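Local coordinates for protein GDP-perosamine synthase (Caulobacter crescentus, PDB 3BN1) that catalyses the pyridoxal 5'-phosphate-dependent transfer of an amino group from L-glutamate to GDP-4-keto-6-deoxy-D-mannose, giving GDP-perosamine for O-antigen synthesis, at residues A46-D49 with H55-A58; L66-V71 with G196-N201; A48-V53 with R248-L253. One frame throughout, in Å; residues are numbered along the deposited sequence.

Contact 1 (A46-D49 with H55-A58)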
loop_
_atom_site.group_PDB
_atom_site.type_symbol
_atom_site.label_atom_id
_atom_site.label_comp_id
_atom_site.label_asym_id
_atom_site.label_seq_id
_atom_site.Cartn_x
_atom_site.Cartn_y
_atom_site.Cartn_z
ATOM N N ALA A 46 -7.647 5.679 -19.446
ATOM C CA ALA A 46 -8.413 4.607 -20.084
ATOM C C ALA A 46 -9.460 4.042 -19.141
ATOM O O ALA A 46 -10.517 3.565 -19.550
ATOM C CB ALA A 46 -7.442 3.470 -20.431
ATOM N N PHE A 47 -9.132 3.999 -17.856
ATOM C CA PHE A 47 -10.061 3.333 -16.933
ATOM C C PHE A 47 -11.254 4.164 -16.664
ATOM O O PHE A 47 -12.357 3.684 -16.522
ATOM C CB PHE A 47 -9.359 2.976 -15.601
ATOM C CG PHE A 47 -10.128 1.965 -14.782
ATOM C CD1 PHE A 47 -10.060 0.616 -15.107
ATOM C CD2 PHE A 47 -11.065 2.374 -13.835
ATOM C CE1 PHE A 47 -10.832 -0.331 -14.454
ATOM C CE2 PHE A 47 -11.839 1.428 -13.155
ATOM C CZ PHE A 47 -11.692 0.050 -13.438
ATOM N N ALA A 48 -11.002 5.447 -16.542
ATOM C CA ALA A 48 -12.066 6.389 -16.313
ATOM C C ALA A 48 -13.035 6.373 -17.506
ATOM O O ALA A 48 -14.258 6.451 -17.342
ATOM C CB ALA A 48 -11.445 7.766 -16.131
ATOM N N ASP A 49 -12.475 6.308 -18.699
ATOM C CA ASP A 49 -13.280 6.207 -19.915
ATOM C C ASP A 49 -14.015 4.866 -19.938
ATOM O O ASP A 49 -15.178 4.791 -20.299
ATOM C CB ASP A 49 -12.402 6.237 -21.202
ATOM C CG ASP A 49 -11.553 7.491 -21.325
ATOM O OD1 ASP A 49 -11.887 8.546 -20.730
ATOM O OD2 ASP A 49 -10.545 7.405 -22.063
ATOM N N HIS A 55 -13.071 10.860 -13.355
ATOM C CA HIS A 55 -11.783 10.599 -12.736
ATOM C C HIS A 55 -11.539 9.184 -12.332
ATOM O O HIS A 55 -12.454 8.488 -11.902
ATOM C CB HIS A 55 -11.677 11.422 -11.471
ATOM C CG HIS A 55 -12.156 12.831 -11.624
ATOM N ND1 HIS A 55 -11.374 13.819 -12.184
ATOM C CD2 HIS A 55 -13.318 13.426 -11.254
ATOM C CE1 HIS A 55 -12.059 14.954 -12.207
ATOM N NE2 HIS A 55 -13.224 14.748 -11.615
ATOM N N ALA A 56 -10.273 8.821 -12.361
ATOM C CA ALA A 56 -9.883 7.512 -11.830
ATOM C C ALA A 56 -8.524 7.719 -11.146
ATOM O O ALA A 56 -7.594 8.337 -11.704
ATOM C CB ALA A 56 -9.837 6.470 -12.876
ATOM N N ILE A 57 -8.461 7.276 -9.904
ATOM C CA ILE A 57 -7.289 7.405 -9.033
ATOM C C ILE A 57 -6.705 6.043 -8.697
ATOM O O ILE A 57 -7.306 5.259 -7.956
ATOM C CB ILE A 57 -7.701 8.173 -7.717
ATOM C CG1 ILE A 57 -8.239 9.601 -7.982
ATOM C CG2 ILE A 57 -6.465 8.336 -6.779
ATOM C CD1 ILE A 57 -9.763 9.746 -8.311
ATOM N N ALA A 58 -5.554 5.740 -9.306
ATOM C CA ALA A 58 -4.851 4.474 -9.177
ATOM C C ALA A 58 -4.183 4.396 -7.804
ATOM O O ALA A 58 -3.504 5.314 -7.360
ATOM C CB ALA A 58 -3.798 4.379 -10.237
#
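Ala-48 sets its CB against the CB of Ala-56 at 3.9 Å, methyl to methyl. This is helix-on-sheet packing in the large domain of an aspartate aminotransferase-type fold. Helix 38-51 lies over strand 55-59, which is the outermost strand on one side of the seven-stranded mixed sheet. Two alanines face each other, so the backbones come close: Ala-48 CA and Ala-56 CA are 5.1 Å apart. The Ala-48 methyl also rests on the strand backbone, with its CB 4.1 Å from His-55 C. In return the Ala-56 methyl reaches the helix backbone, its CB 4.0 Å from Ala-48 N.

Phe-47 lies beside this pair. Its CG is anti to the backbone N (chi1 -164°), and the ring leans past the alanines with its edge to Ala-56. Beyond Ala-56 the ring reaches Met-197 and Thr-199 of the next strand and meets Phe-182 edge-to-face. The helix thus spans more than the edge strand.

His-55 gives only its backbone to the helix. Its side chain leaves on the other face of the sheet, where it touches Ala-206 of helix 203-213 and NE2 is hydrogen-bonded to Asp-203. The contact is largely buried, and its side-chain meetings are apolar. At its Phe-47 end, CD2 of the ring approaches CB of Ala-56 to 4.4 Å.

Contact 2 (L66-V71 with G196-N201)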
loop_
_atom_site.group_PDB
_atom_site.type_symbol
_atom_site.label_atom_id
_atom_site.label_comp_id
_atom_site.label_asym_id
_atom_site.label_seq_id
_atom_site.Cartn_x
_atom_site.Cartn_y
_atom_site.Cartn_z
ATOM N N LEU A 66 -10.340 1.561 -0.874
ATOM C CA LEU A 66 -11.481 1.819 -0.028
ATOM C C LEU A 66 -11.179 2.809 1.088
ATOM O O LEU A 66 -11.912 3.764 1.319
ATOM C CB LEU A 66 -11.918 0.492 0.582
ATOM C CG LEU A 66 -12.755 -0.336 -0.393
ATOM C CD1 LEU A 66 -12.953 -1.825 0.136
ATOM C CD2 LEU A 66 -14.105 0.338 -0.651
ATOM N N HIS A 67 -10.112 2.541 1.837
ATOM C CA HIS A 67 -9.717 3.432 2.922
ATOM C C HIS A 67 -9.584 4.856 2.391
ATOM O O HIS A 67 -10.153 5.795 2.953
ATOM C CB HIS A 67 -8.374 2.969 3.634
ATOM C CG HIS A 67 -7.964 3.824 4.816
ATOM N ND1 HIS A 67 -6.658 3.937 5.256
ATOM C CD2 HIS A 67 -8.709 4.573 5.676
ATOM C CE1 HIS A 67 -6.615 4.746 6.311
ATOM N NE2 HIS A 67 -7.848 5.146 6.584
ATOM N N LEU A 68 -8.814 5.005 1.318
ATOM C CA LEU A 68 -8.611 6.315 0.775
ATOM C C LEU A 68 -9.944 7.007 0.436
ATOM O O LEU A 68 -10.174 8.171 0.781
ATOM C CB LEU A 68 -7.745 6.212 -0.487
ATOM C CG LEU A 68 -7.456 7.535 -1.206
ATOM C CD1 LEU A 68 -6.680 8.483 -0.246
ATOM C CD2 LEU A 68 -6.603 7.198 -2.406
ATOM N N ALA A 69 -10.828 6.328 -0.293
ATOM C CA ALA A 69 -12.080 7.003 -0.687
ATOM C C ALA A 69 -12.925 7.427 0.540
ATOM O O ALA A 69 -13.559 8.501 0.582
ATOM C CB ALA A 69 -12.874 6.036 -1.590
ATOM N N LEU A 70 -12.979 6.573 1.567
ATOM C CA LEU A 70 -13.794 6.915 2.743
ATOM C C LEU A 70 -13.206 8.156 3.415
ATOM O O LEU A 70 -13.903 9.076 3.847
ATOM C CB LEU A 70 -13.714 5.798 3.759
ATOM C CG LEU A 70 -14.487 4.578 3.279
ATOM C CD1 LEU A 70 -14.203 3.323 4.118
ATOM C CD2 LEU A 70 -16.023 4.827 3.092
ATOM N N VAL A 71 -11.888 8.138 3.567
ATOM C CA VAL A 71 -11.266 9.274 4.242
ATOM C C VAL A 71 -11.564 10.545 3.427
ATOM O O VAL A 71 -12.020 11.555 3.989
ATOM C CB VAL A 71 -9.773 9.061 4.458
ATOM C CG1 VAL A 71 -9.146 10.365 5.001
ATOM C CG2 VAL A 71 -9.518 7.881 5.489
ATOM N N GLY A 196 -5.230 -1.132 -7.281
ATOM C CA GLY A 196 -6.616 -0.762 -6.974
ATOM C C GLY A 196 -6.941 0.547 -7.745
ATOM O O GLY A 196 -6.072 1.231 -8.314
ATOM N N MET A 197 -8.186 0.950 -7.742
ATOM C CA MET A 197 -8.482 2.200 -8.385
ATOM C C MET A 197 -9.736 2.775 -7.731
ATOM O O MET A 197 -10.626 2.035 -7.285
ATOM C CB MET A 197 -8.790 1.893 -9.857
ATOM C CG MET A 197 -9.179 3.137 -10.705
ATOM S SD MET A 197 -7.595 3.850 -11.311
ATOM C CE MET A 197 -6.950 2.727 -12.486
ATOM N N ILE A 198 -9.820 4.103 -7.691
ATOM C CA ILE A 198 -11.072 4.765 -7.260
ATOM C C ILE A 198 -11.634 5.525 -8.466
ATOM O O ILE A 198 -10.869 6.226 -9.159
ATOM C CB ILE A 198 -10.869 5.834 -6.133
ATOM C CG1 ILE A 198 -10.058 5.228 -4.982
ATOM C CG2 ILE A 198 -12.224 6.457 -5.662
ATOM C CD1 ILE A 198 -9.579 6.276 -4.009
ATOM N N THR A 199 -12.960 5.467 -8.657
ATOM C CA THR A 199 -13.605 6.209 -9.725
ATOM C C THR A 199 -14.629 7.178 -9.130
ATOM O O THR A 199 -15.190 6.937 -8.062
ATOM C CB THR A 199 -14.264 5.305 -10.776
ATOM O OG1 THR A 199 -15.206 4.462 -10.131
ATOM C CG2 THR A 199 -13.246 4.462 -11.532
ATOM N N THR A 200 -14.707 8.347 -9.753
ATOM C CA THR A 200 -15.604 9.372 -9.320
ATOM C C THR A 200 -15.834 10.452 -10.349
ATOM O O THR A 200 -15.032 10.664 -11.245
ATOM C CB THR A 200 -15.184 10.019 -7.990
ATOM O OG1 THR A 200 -16.282 10.798 -7.493
ATOM C CG2 THR A 200 -13.958 10.976 -8.175
ATOM N N ASN A 201 -16.988 11.105 -10.253
ATOM C CA ASN A 201 -17.221 12.210 -11.173
ATOM C C ASN A 201 -16.949 13.550 -10.505
ATOM O O ASN A 201 -16.704 14.507 -11.202
ATOM C CB ASN A 201 -18.622 12.173 -11.794
ATOM C CG ASN A 201 -18.728 11.139 -12.943
ATOM O OD1 ASN A 201 -17.943 11.158 -13.894
ATOM N ND2 ASN A 201 -19.658 10.203 -12.811
#
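The large-domain sheet of this aminotransferase fold is flanked by helices, and here helix 62-72 packs on strand 196-200. The strand is the second from one edge of the sheet. It is joined to both neighbours by backbone hydrogen bonds, Ile-198 with Ile-57 of strand 55-59 and Thr-199 with Ala-180 of strand 179-183. Ile-198 is the one strand residue that meets the helix surface. Its side chain fits against Leu-68 and Ala-69, with CD1 leading.

CD1 of Ile-198 makes most of the contact. It sits 3.5 Å from CD2 of Leu-68. Two further Leu-68 atoms are near: CG lies 3.7 Å from Ile-198 CD1, and CB lies 4.0 Å from it. The two side chains cross at about a right angle, so the Ile-198 tip meets the flank of the leucine. The isoleucine chain is extended at its end (chi2 168°), which carries CD1 well forward from the strand. CD1 even comes within 3.9 Å of the backbone N of Ala-69.

Leu-68 and Ile-198 also touch helix 203-213, at Leu-212 and Met-209 respectively. That helix therefore shares this face of the sheet with helix 62-72. All three touching residues are buried. The second branch of Ile-198 has a smaller part: its CG2 rests 4.1 Å from CB of Ala-69.

Contact 3 (A48-V53 with R248-L253)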
loop_
_atom_site.group_PDB
_atom_site.type_symbol
_atom_site.label_atom_id
_atom_site.label_comp_id
_atom_site.label_asym_id
_atom_site.label_seq_id
_atom_site.Cartn_x
_atom_site.Cartn_y
_atom_site.Cartn_z
ATOM N N ALA A 48 -11.002 5.447 -16.542
ATOM C CA ALA A 48 -12.066 6.389 -16.313
ATOM C C ALA A 48 -13.035 6.373 -17.506
ATOM O O ALA A 48 -14.258 6.451 -17.342
ATOM C CB ALA A 48 -11.445 7.766 -16.131
ATOM N N ASP A 49 -12.475 6.308 -18.699
ATOM C CA ASP A 49 -13.280 6.207 -19.915
ATOM C C ASP A 49 -14.015 4.866 -19.938
ATOM O O ASP A 49 -15.178 4.791 -20.299
ATOM C CB ASP A 49 -12.402 6.237 -21.202
ATOM C CG ASP A 49 -11.553 7.491 -21.325
ATOM O OD1 ASP A 49 -11.887 8.546 -20.730
ATOM O OD2 ASP A 49 -10.545 7.405 -22.063
ATOM N N TYR A 50 -13.354 3.783 -19.575
ATOM C CA TYR A 50 -14.056 2.511 -19.631
ATOM C C TYR A 50 -15.241 2.507 -18.706
ATOM O O TYR A 50 -16.311 2.021 -19.062
ATOM C CB TYR A 50 -13.101 1.404 -19.323
ATOM C CG TYR A 50 -13.746 0.052 -19.396
ATOM C CD1 TYR A 50 -14.149 -0.493 -20.605
ATOM C CD2 TYR A 50 -14.003 -0.663 -18.230
ATOM C CE1 TYR A 50 -14.729 -1.781 -20.652
ATOM C CE2 TYR A 50 -14.551 -1.946 -18.263
ATOM C CZ TYR A 50 -14.933 -2.487 -19.481
ATOM O OH TYR A 50 -15.527 -3.735 -19.510
ATOM N N CYS A 51 -15.075 3.124 -17.550
ATOM C CA CYS A 51 -16.188 3.271 -16.627
ATOM C C CYS A 51 -17.146 4.415 -16.930
ATOM O O CYS A 51 -18.193 4.549 -16.277
ATOM C CB CYS A 51 -15.677 3.486 -15.198
ATOM S SG CYS A 51 -14.893 1.924 -14.660
ATOM N N GLY A 52 -16.762 5.271 -17.861
ATOM C CA GLY A 52 -17.623 6.387 -18.216
ATOM C C GLY A 52 -17.658 7.467 -17.131
ATOM O O GLY A 52 -18.640 8.192 -16.988
ATOM N N VAL A 53 -16.550 7.700 -16.445
ATOM C CA VAL A 53 -16.606 8.741 -15.411
ATOM C C VAL A 53 -15.481 9.703 -15.679
ATOM O O VAL A 53 -14.612 9.417 -16.508
ATOM C CB VAL A 53 -16.357 8.157 -14.000
ATOM C CG1 VAL A 53 -17.445 7.231 -13.560
ATOM C CG2 VAL A 53 -15.007 7.486 -13.940
ATOM N N ARG A 248 -7.461 -5.393 -23.228
ATOM C CA ARG A 248 -8.046 -6.627 -23.690
ATOM C C ARG A 248 -9.214 -6.999 -22.817
ATOM O O ARG A 248 -9.583 -8.157 -22.774
ATOM C CB ARG A 248 -6.964 -7.705 -23.693
ATOM C CG ARG A 248 -6.161 -7.714 -25.034
ATOM C CD ARG A 248 -5.113 -8.791 -25.103
ATOM N NE ARG A 248 -5.698 -10.125 -25.070
ATOM C CZ ARG A 248 -6.289 -10.689 -26.114
ATOM N NH1 ARG A 248 -6.804 -11.906 -25.999
ATOM N NH2 ARG A 248 -6.366 -10.018 -27.261
ATOM N N VAL A 249 -9.793 -6.010 -22.151
ATOM C CA VAL A 249 -10.880 -6.265 -21.212
ATOM C C VAL A 249 -12.039 -7.018 -21.855
ATOM O O VAL A 249 -12.560 -7.996 -21.309
ATOM C CB VAL A 249 -11.398 -4.980 -20.522
ATOM C CG1 VAL A 249 -12.270 -4.171 -21.476
ATOM C CG2 VAL A 249 -12.245 -5.344 -19.306
ATOM N N ASP A 250 -12.427 -6.576 -23.043
ATOM C CA ASP A 250 -13.526 -7.235 -23.735
ATOM C C ASP A 250 -13.280 -8.700 -24.047
ATOM O O ASP A 250 -14.191 -9.506 -23.890
ATOM C CB ASP A 250 -14.006 -6.430 -24.935
ATOM C CG ASP A 250 -14.687 -5.162 -24.510
ATOM O OD1 ASP A 250 -15.289 -5.199 -23.422
ATOM O OD2 ASP A 250 -14.650 -4.152 -25.243
ATOM N N GLU A 251 -12.041 -9.053 -24.406
ATOM C CA GLU A 251 -11.654 -10.454 -24.667
ATOM C C GLU A 251 -11.648 -11.250 -23.397
ATOM O O GLU A 251 -12.123 -12.387 -23.368
ATOM C CB GLU A 251 -10.251 -10.544 -25.266
ATOM C CG GLU A 251 -10.072 -9.792 -26.589
ATOM C CD GLU A 251 -10.125 -8.268 -26.450
ATOM O OE1 GLU A 251 -10.430 -7.765 -25.338
ATOM O OE2 GLU A 251 -9.895 -7.566 -27.467
ATOM N N HIS A 252 -11.071 -10.651 -22.356
ATOM C CA HIS A 252 -11.095 -11.292 -21.037
ATOM C C HIS A 252 -12.533 -11.630 -20.581
ATOM O O HIS A 252 -12.831 -12.762 -20.164
ATOM C CB HIS A 252 -10.485 -10.335 -20.018
ATOM C CG HIS A 252 -9.003 -10.172 -20.180
ATOM N ND1 HIS A 252 -8.177 -11.237 -20.466
ATOM C CD2 HIS A 252 -8.195 -9.090 -20.086
ATOM C CE1 HIS A 252 -6.928 -10.819 -20.567
ATOM N NE2 HIS A 252 -6.910 -9.522 -20.323
ATOM N N LEU A 253 -13.431 -10.644 -20.681
ATOM C CA LEU A 253 -14.843 -10.834 -20.317
ATOM C C LEU A 253 -15.537 -11.883 -21.204
ATOM O O LEU A 253 -16.281 -12.716 -20.708
ATOM C CB LEU A 253 -15.623 -9.498 -20.393
ATOM C CG LEU A 253 -15.120 -8.421 -19.414
ATOM C CD1 LEU A 253 -15.750 -7.094 -19.707
ATOM C CD2 LEU A 253 -15.395 -8.882 -17.942
#
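Tyr-50 is the first residue of 48-53 to touch 248-253, and its side chain makes the whole of the contact from this side. Its CG is anti to the backbone N (chi1 -179°). This sends the ring out from the last turn of helix 38-51 to the start of helix 249-266. Val-249 comes from the opposite direction and sets both methyls along the outer end of the tyrosine. Its CG1 lies 3.5 Å from Tyr-50 CE1, and the same CG1 is 3.7 Å from Tyr-50 CZ. The other methyl, CG2, sits 3.7 Å from Tyr-50 OH. CG1 meets the ring obliquely. The phenol oxygen goes on to Leu-253, one helical turn later, where CD1 is 3.4 Å from Tyr-50 OH. This is a van der Waals contact between the hydroxyl oxygen and a methyl. Asp-250 comes only marginally near: its OD1 lies near the ring plane, 4.2 Å from Tyr-50 OH, too far for a hydrogen bond. Tyr-50 also makes a cation-pi contact with Lys-172, and its backbone O accepts a hydrogen bond from the same lysine.

Helix 249-266 is a long helix, of the kind that in fold-type I aminotransferases leads out of the large domain toward the C-terminal one. Arg-248 takes its N-cap position and is held by a salt bridge from NE to Asp-17.

Further along, Gly-52 is the first residue to depart from helical backbone angles, and the chain turns off in a Schellman motif. The glycine has positive phi (73°). Val-53 N bonds back to Ala-48 O at 2.8 Å, while the bond from Gly-52 N to Asp-49 O is weak. The Val-53 side chain packs on Ser-175 and Asn-201.

How the contacts relate
From the N terminus, helix 38-51 opens both contact 1 and contact 3, which share Ala-48 and Asp-49. Contact 1 closes first, a short loop back onto edge strand 55-59. The chain then enters helix 62-72, where contact 2 opens, and closes it on strand 196-200 after most of the sheet has been built. Contact 3 closes last, at helix 249-266, so contact 2 is nested within its loop. Strands 55-59 and 196-200 are neighbours, joined also by a probable hydrogen bond from His-55 N to Thr-200 O. Contacts 1 and 2 thus fix helices to opposite faces of one sheet, and contact 3 ties the C-terminal end of helix 38-51 to the start of helix 249-266.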